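Local atomic coordinates of uncharacterized conserved protein of COG5135 (Nostoc punctiforme, PDB entry 2I51), a protein that binds flavin mononucleotide as a dimer related to pyridoxamine 5'-phosphate oxidase, and is probably a flavin-dependent oxidoreductase whose substrate is not established. Residues A[16-21]-A[81-86]; A[29-34]-A[73-78]; A[112-117]-A[144-149]. All coordinates share one frame; numbering follows the deposited sequence. Where two conformers were deposited one is given.

Contact 1 of 3, residues A[16-21]-A[81-86]; sequences HRNRSL and FPNTRE. With EDO (1,2-ethanediol), chain D.
N18, the first residue past the end of helix 8-17, reaches with its side-chain amide into the hairpin turn that joins strands 74-81 and 86-97. Its CG lies anti to the carbonyl carbon (chi1 -70°), which sets the amide against F81-T84. From the root outward, CB lies in the plane of the F81 ring at its edge, 4.0 Å from F81 CD1, and CG follows at 3.7 Å from the same atom, with amide and ring planes 60° apart. At the tip the two branches divide. OD1 accepts the backbone N-H of N83 at 2.8 Å, while ND2 donates to T84 OG1 at 3.0 Å along a nearly straight bond that stays in the amide plane. ND2 also donates to A14 O of its own helix, so both amide hydrogens are used.

The hydroxyl of T84 passes the connection on, donating to the anti lone pair of E86 OE2 at 2.6 Å. That oxygen also takes a salt bridge from R17 NH2 at 3.0 Å, the guanidinium and carboxylate planes standing 84° apart. T84 CG2 sits over the centre of one guanidinium face, and water 1 joins R17 NH2 to E86 OE1, which is hydrogen-bonded to H167 NE2 as well. The hairpin closes through a G1 beta bulge, R85 and E86 together lying across from F81. L21 and P82 pack against Y23 of the second subunit.

With an alanine here in place of N18, the N-H of N83 would probably be left without its acceptor and T84 OG1 without the donor from ND2, though its bond to E86 would remain. Bonded through both OD1 and ND2, the buried amide, together with the doubly held E86 OE2, probably fixes helix end and turn in relative position, with the E86 side chain about 7 Å from the FMN.

Contact 2 of 3, residues A[29-34]-A[73-78]; sequences LATVQP and PWAEIC. With EDO (1,2-ethanediol), chain G; EDO (1,2-ethanediol), chain S; EDO (1,2-ethanediol), chain O.
A30 and E76 form an antiparallel hydrogen-bonded pair, A30 N to E76 O at 2.9 Å and E76 N to A30 O at 3.1 Å, where strands 29-32 and 74-78 run with their axes 4.7 Å apart and their directions at 153°. The strands are neighbours in the antiparallel sheet of the FMN-binding, pyridoxamine 5'-phosphate oxidase-like fold. Next along, L29 and I77 make a non-hydrogen-bonded pair. Beyond A75 direct pairing gives way, and water 2 spans the strands by accepting from V32 N and donating to W74 O.

On the face carrying L29 and I77 the contact is apolar. With CG of L29 anti to the backbone N (chi1 171°), its CD1 is carried across to the partner strand, where it meets A75 CB at 3.5 Å and lies against I77 CG2. L43 and L160 adjoin this face from strands 38-44 and 155-169. T31 CG2 lies more loosely beside A75 CB, at 4.3 Å, while T31 OG1 is hydrogen-bonded to Q68 and R41, the latter a residue of the FMN pocket.

The face of A30 and E76 belongs to the subunit interface. A30 packs on N40 of the second subunit, whose backbone N donates to E76 OE2; the same oxygen forms a salt bridge with R89, another pocket residue. This is consistent with a second-shell role for E76, which may help position R89; its side chain is about 6 Å from the flavin. E76 OE1 accepts from O1 of an ethanediol, probably picked up from the crystallisation liquor. Back between the strands, the methyl carbon A75 CB sits 3.3 Å from A30 O, the same carbonyl oxygen that accepts the N-H of E76.

Contact 3 of 3, residues A[112-117]-A[144-149]; sequences AMWQEL and SPPDPI. With EDO (1,2-ethanediol), chain E.
W114 and Q115, consecutive residues near the end of helix 107-116, each donate one side-chain N-H to a backbone carbonyl of the loop 144-149. The close-packed half of the contact is W114, which is buried. CG stands anti to the backbone N (chi1 178°) and the indole is directed at the loop, meeting it along one edge. There NE1 donates to D147 O at 2.9 Å; the acceptor lies in the ring plane and the donor lies in the carbonyl plane, although the N-H itself is bent to 152°. Further along the same edge, P146 CG touches W114 CZ2 at 3.7 Å, so proline ring and peptide together line the indole rim. F155 meets the indole edge-to-face, and P151 and V152 add to its surroundings.

The Q115 half is exposed and depends more on single polar bonds. Its extended chain carries NE2 to I149 O, 2.9 Å away, with the N-H almost exactly on line at 176° and directed to a lone pair of the carbonyl. I149 CG2 is the apolar neighbour of that nitrogen. Water 3 donates to both Q115 O and P148 O, a bridge where the two backbones do not bond directly. On the solvent side lies an ethanediol, probably from the crystallisation liquor; its O2 donates to Q115 OE1 and its O1 to E116 OE2, each at 2.6 Å.

An Asx turn, I149 N donating to D147 OD1 at 2.8 Å, probably helps to set the loop's shape. Around the pair, R122 of helix 119-123 touches P146 and P148 and hydrogen-bonds to W114 O, while M113 and L117 of segment 112-117 face strands 55-60 and 155-169.

From the N terminus, helix 8-17 leads into contact 1, which closes a long loop by joining the helix end to the hairpin turn 81-86. Contact 2 falls within that loop: strand 26-32 follows the helix and pairs with strand 74-81, which runs directly into the turn. Their centres are 24 Å apart, yet both touch the second subunit. Contact 3 comes later and in series, closing the 26-residue excursion from helix 107-116 to the loop ahead of strand 155-169. It lies across the chain's centre from contact 2, with nearest atoms about 14 Å apart, and neither of its segments meets the other chain.

Contact 1 of 3, residues A[16-21]-A[81-86]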
loop_
_atom_site.group_PDB
_atom_site.type_symbol
_atom_site.label_atom_id
_atom_site.label_comp_id
_atom_site.label_asym_id
_atom_site.label_seq_id
_atom_site.Cartn_x
_atom_site.Cartn_y
_atom_site.Cartn_z
ATOM N N HIS A 16 17.315 3.489 10.227
ATOM C CA HIS A 16 17.943 4.056 11.387
ATOM C C HIS A 16 17.275 5.351 11.849
ATOM O O HIS A 16 17.043 5.564 13.045
ATOM C CB HIS A 16 19.439 4.219 11.144
ATOM C CG HIS A 16 20.174 4.748 12.312
ATOM N ND1 HIS A 16 20.260 4.046 13.498
ATOM C CD2 HIS A 16 20.845 5.907 12.488
ATOM C CE1 HIS A 16 20.959 4.779 14.365
ATOM N NE2 HIS A 16 21.318 5.915 13.780
ATOM N N ARG A 17 16.985 6.243 10.911
ATOM C CA ARG A 17 16.441 7.547 11.253
ATOM C C ARG A 17 14.977 7.479 11.608
ATOM O O ARG A 17 14.433 8.458 12.122
ATOM C CB ARG A 17 16.659 8.532 10.122
ATOM C CG ARG A 17 18.073 8.957 9.941
ATOM C CD ARG A 17 18.196 10.001 8.882
ATOM N NE ARG A 17 17.770 9.423 7.622
ATOM C CZ ARG A 17 17.595 10.072 6.486
ATOM N NH1 ARG A 17 17.864 11.352 6.385
ATOM N NH2 ARG A 17 17.180 9.383 5.423
ATOM N N ASN A 18 14.353 6.336 11.414
ATOM C CA ASN A 18 12.955 6.105 11.797
ATOM C C ASN A 18 12.785 5.109 12.942
ATOM O O ASN A 18 11.668 4.674 13.220
ATOM C CB ASN A 18 12.103 5.695 10.584
ATOM C CG ASN A 18 11.886 6.821 9.628
ATOM O OD1 ASN A 18 10.817 7.442 9.646
ATOM N ND2 ASN A 18 12.857 7.123 8.793
ATOM N N ARG A 19 13.872 4.755 13.622
ATOM C CA ARG A 19 13.868 3.691 14.615
ATOM C C ARG A 19 12.979 4.022 15.833
ATOM O O ARG A 19 12.613 3.060 16.532
ATOM C CB ARG A 19 15.292 3.371 15.041
ATOM C CG ARG A 19 15.972 4.398 15.827
ATOM C CD ARG A 19 17.460 4.026 16.027
ATOM N NE ARG A 19 18.153 4.977 16.861
ATOM C CZ ARG A 19 18.533 6.193 16.519
ATOM N NH1 ARG A 19 18.351 6.695 15.304
ATOM N NH2 ARG A 19 19.165 6.945 17.419
ATOM N N SER A 20 12.645 5.290 16.052
ATOM C CA SER A 20 11.786 5.689 17.207
ATOM C C SER A 20 10.331 5.295 16.925
ATOM O O SER A 20 9.500 5.337 17.845
ATOM C CB SER A 20 11.860 7.177 17.472
ATOM O OG SER A 20 11.413 7.963 16.404
ATOM N N LEU A 21 10.007 4.991 15.665
ATOM C CA LEU A 21 8.626 4.637 15.274
ATOM C C LEU A 21 8.530 3.165 14.979
ATOM O O LEU A 21 9.080 2.687 13.966
ATOM C CB LEU A 21 8.203 5.435 14.077
ATOM C CG LEU A 21 8.393 6.945 14.112
ATOM C CD1 LEU A 21 8.014 7.528 12.740
ATOM C CD2 LEU A 21 7.587 7.610 15.240
ATOM N N PHE A 81 8.367 6.198 5.120
ATOM C CA PHE A 81 9.103 6.452 6.360
ATOM C C PHE A 81 8.718 7.821 6.874
ATOM O O PHE A 81 9.110 8.827 6.333
ATOM C CB PHE A 81 10.601 6.393 6.073
ATOM C CG PHE A 81 11.116 5.002 5.886
ATOM C CD1 PHE A 81 11.524 4.251 6.950
ATOM C CD2 PHE A 81 11.158 4.428 4.622
ATOM C CE1 PHE A 81 12.029 2.935 6.771
ATOM C CE2 PHE A 81 11.607 3.139 4.426
ATOM C CZ PHE A 81 12.078 2.395 5.485
ATOM N N PRO A 82 7.886 7.861 7.935
ATOM C CA PRO A 82 7.291 9.125 8.304
ATOM C C PRO A 82 8.171 10.184 8.911
ATOM O O PRO A 82 7.891 11.370 8.740
ATOM C CB PRO A 82 6.158 8.721 9.266
ATOM C CG PRO A 82 5.923 7.370 9.074
ATOM C CD PRO A 82 7.281 6.737 8.663
ATOM N N ASN A 83 9.265 9.797 9.563
ATOM C CA ASN A 83 10.122 10.786 10.211
ATOM C C ASN A 83 11.016 11.501 9.197
ATOM O O ASN A 83 11.417 12.622 9.375
ATOM C CB ASN A 83 11.065 10.110 11.196
ATOM C CG ASN A 83 10.620 10.194 12.604
ATOM O OD1 ASN A 83 9.584 10.769 12.915
ATOM N ND2 ASN A 83 11.427 9.601 13.495
ATOM N N THR A 84 11.389 10.799 8.140
ATOM C CA THR A 84 12.240 11.354 7.116
ATOM C C THR A 84 11.520 11.705 5.823
ATOM O O THR A 84 12.143 12.268 4.932
ATOM C CB THR A 84 13.384 10.386 6.809
ATOM O OG1 THR A 84 12.848 9.104 6.517
ATOM C CG2 THR A 84 14.345 10.269 8.042
ATOM N N ARG A 85 10.214 11.427 5.746
ATOM C CA ARG A 85 9.393 11.832 4.579
ATOM C C ARG A 85 9.984 11.277 3.268
ATOM O O ARG A 85 10.178 11.991 2.285
ATOM C CB ARG A 85 9.207 13.349 4.534
ATOM C CG ARG A 85 8.557 13.912 5.785
ATOM C CD ARG A 85 8.302 15.445 5.658
ATOM N NE ARG A 85 7.353 15.760 4.594
ATOM C CZ ARG A 85 7.500 16.676 3.634
ATOM N NH1 ARG A 85 8.565 17.499 3.534
ATOM N NH2 ARG A 85 6.532 16.787 2.746
ATOM N N GLU A 86 10.265 9.967 3.271
ATOM C CA GLU A 86 10.772 9.287 2.084
ATOM C C GLU A 86 10.000 8.025 1.782
ATOM O O GLU A 86 9.460 7.402 2.707
ATOM C CB GLU A 86 12.263 9.016 2.216
ATOM C CG GLU A 86 12.625 8.075 3.257
ATOM C CD GLU A 86 14.150 8.059 3.523
ATOM O OE1 GLU A 86 14.934 7.838 2.578
ATOM O OE2 GLU A 86 14.530 8.203 4.704
HETATM C C1 EDO D . 13.919 13.139 11.544
HETATM O O1 EDO D . 14.443 13.467 10.253
HETATM C C2 EDO D . 14.835 12.157 12.251
HETATM O O2 EDO D . 16.103 12.184 11.605
HETATM O O HOH W 1 16.469 10.475 2.838
#

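Contact 2 of 3, residues A[29-34]-A[73-78]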
loop_
_atom_site.group_PDB
_atom_site.type_symbol
_atom_site.label_atom_id
_atom_site.label_comp_id
_atom_site.label_asym_id
_atom_site.label_seq_id
_atom_site.Cartn_x
_atom_site.Cartn_y
_atom_site.Cartn_z
ATOM N N LEU A 29 2.124 -4.236 0.670
ATOM C CA LEU A 29 2.466 -5.131 -0.434
ATOM C C LEU A 29 1.268 -5.253 -1.352
ATOM O O LEU A 29 0.174 -5.732 -0.966
ATOM C CB LEU A 29 2.767 -6.525 0.103
ATOM C CG LEU A 29 2.931 -7.629 -0.973
ATOM C CD1 LEU A 29 4.318 -7.515 -1.478
ATOM C CD2 LEU A 29 2.595 -9.032 -0.405
ATOM N N ALA A 30 1.472 -4.868 -2.623
ATOM C CA ALA A 30 0.447 -4.994 -3.637
ATOM C C ALA A 30 0.715 -6.217 -4.494
ATOM O O ALA A 30 1.816 -6.427 -4.978
ATOM C CB ALA A 30 0.433 -3.721 -4.556
ATOM N N THR A 31 -0.341 -6.980 -4.732
ATOM C CA THR A 31 -0.332 -8.116 -5.615
ATOM C C THR A 31 -1.492 -7.976 -6.601
ATOM O O THR A 31 -2.262 -6.999 -6.534
ATOM C CB THR A 31 -0.551 -9.435 -4.797
ATOM O OG1 THR A 31 -1.749 -9.300 -3.980
ATOM C CG2 THR A 31 0.642 -9.795 -3.949
ATOM N N VAL A 32 -1.593 -8.909 -7.559
ATOM C CA VAL A 32 -2.711 -8.931 -8.497
ATOM C C VAL A 32 -3.484 -10.223 -8.269
ATOM O O VAL A 32 -2.893 -11.330 -8.083
ATOM C CB VAL A 32 -2.259 -8.772 -9.983
ATOM C CG1 VAL A 32 -3.467 -8.634 -10.946
ATOM C CG2 VAL A 32 -1.439 -7.548 -10.164
ATOM N N GLN A 33 -4.813 -10.104 -8.239
ATOM C CA GLN A 33 -5.683 -11.260 -8.087
ATOM C C GLN A 33 -5.831 -11.997 -9.429
ATOM O O GLN A 33 -5.587 -11.426 -10.486
ATOM C CB GLN A 33 -7.041 -10.818 -7.560
ATOM C CG GLN A 33 -6.942 -10.085 -6.231
ATOM C CD GLN A 33 -8.260 -9.485 -5.791
ATOM O OE1 GLN A 33 -9.244 -10.209 -5.527
ATOM N NE2 GLN A 33 -8.318 -8.166 -5.755
ATOM N N PRO A 34 -6.224 -13.277 -9.383
ATOM C CA PRO A 34 -6.547 -14.005 -10.611
ATOM C C PRO A 34 -7.531 -13.265 -11.522
ATOM O O PRO A 34 -7.460 -13.398 -12.756
ATOM C CB PRO A 34 -7.148 -15.319 -10.099
ATOM C CG PRO A 34 -6.526 -15.510 -8.744
ATOM C CD PRO A 34 -6.276 -14.138 -8.185
ATOM N N PRO A 73 3.517 -14.328 -8.963
ATOM C CA PRO A 73 4.460 -13.977 -7.915
ATOM C C PRO A 73 4.983 -12.483 -7.994
ATOM O O PRO A 73 5.692 -12.026 -7.146
ATOM C CB PRO A 73 5.506 -15.121 -8.014
ATOM C CG PRO A 73 5.444 -15.610 -9.410
ATOM C CD PRO A 73 4.040 -15.335 -9.910
ATOM N N TRP A 74 4.666 -11.716 -9.018
ATOM C CA TRP A 74 5.264 -10.380 -9.053
ATOM C C TRP A 74 4.490 -9.409 -8.141
ATOM O O TRP A 74 3.261 -9.348 -8.247
ATOM C CB TRP A 74 5.240 -9.906 -10.442
ATOM C CG TRP A 74 5.959 -8.631 -10.560
ATOM C CD1 TRP A 74 5.481 -7.396 -10.251
ATOM C CD2 TRP A 74 7.289 -8.451 -11.024
ATOM N NE1 TRP A 74 6.425 -6.459 -10.484
ATOM C CE2 TRP A 74 7.543 -7.072 -11.007
ATOM C CE3 TRP A 74 8.293 -9.323 -11.469
ATOM C CZ2 TRP A 74 8.761 -6.530 -11.413
ATOM C CZ3 TRP A 74 9.505 -8.772 -11.880
ATOM C CH2 TRP A 74 9.719 -7.408 -11.866
ATOM N N ALA A 75 5.199 -8.689 -7.258
ATOM C CA ALA A 75 4.542 -7.763 -6.309
ATOM C C ALA A 75 5.255 -6.411 -6.337
ATOM O O ALA A 75 6.391 -6.316 -6.809
ATOM C CB ALA A 75 4.519 -8.321 -4.923
ATOM N N GLU A 76 4.589 -5.388 -5.801
ATOM C CA GLU A 76 5.244 -4.125 -5.606
ATOM C C GLU A 76 4.940 -3.636 -4.196
ATOM O O GLU A 76 3.758 -3.550 -3.789
ATOM C CB GLU A 76 4.750 -3.069 -6.590
ATOM C CG GLU A 76 5.568 -1.770 -6.488
ATOM C CD GLU A 76 5.394 -0.881 -7.713
ATOM O OE1 GLU A 76 5.771 -1.317 -8.854
ATOM O OE2 GLU A 76 4.896 0.251 -7.598
ATOM N N ILE A 77 6.001 -3.406 -3.431
ATOM C CA ILE A 77 5.795 -2.825 -2.125
ATOM C C ILE A 77 5.921 -1.303 -2.210
ATOM O O ILE A 77 6.614 -0.743 -3.067
ATOM C CB ILE A 77 6.708 -3.422 -1.066
ATOM C CG1 ILE A 77 8.175 -3.193 -1.464
ATOM C CG2 ILE A 77 6.329 -4.903 -0.795
ATOM C CD1 ILE A 77 9.163 -3.483 -0.324
ATOM N N CYS A 78 5.177 -0.625 -1.339
ATOM C CA CYS A 78 5.339 0.789 -1.115
ATOM C C CYS A 78 5.603 0.925 0.350
ATOM O O CYS A 78 4.869 0.414 1.188
ATOM C CB CYS A 78 4.107 1.548 -1.527
ATOM S SG CYS A 78 4.310 3.327 -1.362
HETATM C C1 EDO G . 9.318 1.359 -9.625
HETATM O O1 EDO G . 8.100 1.806 -9.012
HETATM C C2 EDO G . 9.868 0.473 -8.533
HETATM O O2 EDO G . 8.810 -0.347 -8.079
HETATM C C1 EDO S . -10.514 -8.863 -2.162
HETATM O O1 EDO S . -9.454 -9.819 -2.192
HETATM C C2 EDO S . -9.962 -7.479 -2.491
HETATM O O2 EDO S . -8.536 -7.457 -2.338
HETATM C C1 EDO O . 7.000 0.016 -12.560
HETATM O O1 EDO O . 7.139 -1.026 -11.576
HETATM C C2 EDO O . 5.750 0.761 -12.162
HETATM O O2 EDO O . 5.345 0.155 -10.921
HETATM O O HOH W 2 0.856 -10.381 -7.686
#

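Contact 3 of 3, residues A[112-117]-A[144-149]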
loop_
_atom_site.group_PDB
_atom_site.type_symbol
_atom_site.label_atom_id
_atom_site.label_comp_id
_atom_site.label_asym_id
_atom_site.label_seq_id
_atom_site.Cartn_x
_atom_site.Cartn_y
_atom_site.Cartn_z
ATOM N N ALA A 112 14.528 -20.797 10.403
ATOM C CA ALA A 112 15.163 -19.727 11.125
ATOM C C ALA A 112 14.188 -18.605 11.408
ATOM O O ALA A 112 14.167 -18.063 12.504
ATOM C CB ALA A 112 16.397 -19.192 10.331
HETATM N N MSE A 113 13.414 -18.203 10.397
HETATM C CA MSE A 113 12.451 -17.135 10.616
HETATM C C MSE A 113 11.461 -17.496 11.723
HETATM O O MSE A 113 11.156 -16.695 12.618
HETATM C CB MSE A 113 11.743 -16.811 9.326
HETATM C CG MSE A 113 10.641 -15.764 9.364
HETATM SE SE MSE A 113 11.315 -13.939 9.253
HETATM C CE MSE A 113 11.485 -13.719 11.048
ATOM N N TRP A 114 10.895 -18.694 11.630
ATOM C CA TRP A 114 9.963 -19.185 12.652
ATOM C C TRP A 114 10.552 -19.057 14.041
ATOM O O TRP A 114 9.903 -18.613 14.989
ATOM C CB TRP A 114 9.644 -20.681 12.372
ATOM C CG TRP A 114 8.739 -21.291 13.380
ATOM C CD1 TRP A 114 9.096 -22.191 14.356
ATOM C CD2 TRP A 114 7.337 -21.099 13.508
ATOM N NE1 TRP A 114 7.992 -22.583 15.056
ATOM C CE2 TRP A 114 6.893 -21.927 14.567
ATOM C CE3 TRP A 114 6.411 -20.304 12.850
ATOM C CZ2 TRP A 114 5.581 -21.994 14.945
ATOM C CZ3 TRP A 114 5.079 -20.388 13.243
ATOM C CH2 TRP A 114 4.694 -21.217 14.286
ATOM N N GLN A 115 11.789 -19.519 14.186
ATOM C CA GLN A 115 12.460 -19.535 15.471
ATOM C C GLN A 115 12.757 -18.125 16.020
ATOM O O GLN A 115 12.804 -17.949 17.252
ATOM C CB GLN A 115 13.734 -20.342 15.364
ATOM C CG GLN A 115 13.422 -21.828 15.175
ATOM C CD GLN A 115 14.667 -22.663 15.121
ATOM O OE1 GLN A 115 15.775 -22.119 15.240
ATOM N NE2 GLN A 115 14.532 -23.964 14.874
ATOM N N GLU A 116 12.953 -17.167 15.123
ATOM C CA GLU A 116 13.263 -15.802 15.490
ATOM C C GLU A 116 12.056 -15.009 15.933
ATOM O O GLU A 116 12.184 -13.910 16.536
ATOM C CB GLU A 116 13.947 -15.119 14.273
ATOM C CG GLU A 116 15.328 -15.650 14.043
ATOM C CD GLU A 116 15.964 -15.411 12.665
ATOM O OE1 GLU A 116 15.369 -14.692 11.843
ATOM O OE2 GLU A 116 17.091 -15.953 12.429
ATOM N N LEU A 117 10.871 -15.477 15.607
ATOM C CA LEU A 117 9.664 -14.809 16.015
ATOM C C LEU A 117 9.458 -14.770 17.523
ATOM O O LEU A 117 9.984 -15.590 18.269
ATOM C CB LEU A 117 8.449 -15.474 15.393
ATOM C CG LEU A 117 8.389 -15.486 13.862
ATOM C CD1 LEU A 117 7.115 -16.214 13.455
ATOM C CD2 LEU A 117 8.407 -14.084 13.263
ATOM N N SER A 144 -2.594 -22.822 22.942
ATOM C CA SER A 144 -1.268 -23.043 23.541
ATOM C C SER A 144 -0.230 -22.723 22.487
ATOM O O SER A 144 -0.458 -22.917 21.299
ATOM C CB SER A 144 -1.132 -24.502 23.901
ATOM O OG SER A 144 -0.098 -24.729 24.831
ATOM N N PRO A 145 0.944 -22.226 22.910
ATOM C CA PRO A 145 1.949 -21.856 21.917
ATOM C C PRO A 145 2.346 -23.046 21.102
ATOM O O PRO A 145 2.466 -24.134 21.629
ATOM C CB PRO A 145 3.178 -21.513 22.793
ATOM C CG PRO A 145 2.941 -22.225 24.082
ATOM C CD PRO A 145 1.465 -22.050 24.279
ATOM N N PRO A 146 2.587 -22.844 19.803
ATOM C CA PRO A 146 3.119 -23.947 19.039
ATOM C C PRO A 146 4.583 -24.256 19.380
ATOM O O PRO A 146 5.269 -23.482 20.073
ATOM C CB PRO A 146 2.963 -23.474 17.603
ATOM C CG PRO A 146 3.107 -22.074 17.689
ATOM C CD PRO A 146 2.406 -21.662 18.973
ATOM N N ASP A 147 5.077 -25.350 18.836
ATOM C CA ASP A 147 6.504 -25.711 18.955
ATOM C C ASP A 147 7.343 -24.526 18.467
ATOM O O ASP A 147 7.171 -24.086 17.352
ATOM C CB ASP A 147 6.751 -26.917 18.038
ATOM C CG ASP A 147 8.086 -27.515 18.174
ATOM O OD1 ASP A 147 9.049 -26.748 18.324
ATOM O OD2 ASP A 147 8.234 -28.723 18.078
ATOM N N PRO A 148 8.224 -23.989 19.320
ATOM C CA PRO A 148 8.973 -22.801 18.919
ATOM C C PRO A 148 10.189 -23.109 18.058
ATOM O O PRO A 148 10.845 -22.188 17.556
ATOM C CB PRO A 148 9.404 -22.218 20.268
ATOM C CG PRO A 148 9.563 -23.425 21.154
ATOM C CD PRO A 148 8.404 -24.310 20.756
ATOM N N ILE A 149 10.433 -24.388 17.823
ATOM C CA ILE A 149 11.563 -24.861 17.021
ATOM C C ILE A 149 11.119 -25.218 15.588
ATOM O O ILE A 149 11.838 -25.012 14.602
ATOM C CB ILE A 149 12.230 -26.096 17.686
ATOM C CG1 ILE A 149 12.681 -25.745 19.093
ATOM C CG2 ILE A 149 13.369 -26.683 16.852
ATOM C CD1 ILE A 149 13.610 -24.603 19.166
HETATM C C1 EDO E . 17.048 -18.427 14.243
HETATM O O1 EDO E . 18.122 -17.481 14.326
HETATM C C2 EDO E . 17.553 -19.805 14.615
HETATM O O2 EDO E . 17.195 -20.029 15.977
HETATM O O HOH W 3 12.360 -20.233 18.941
#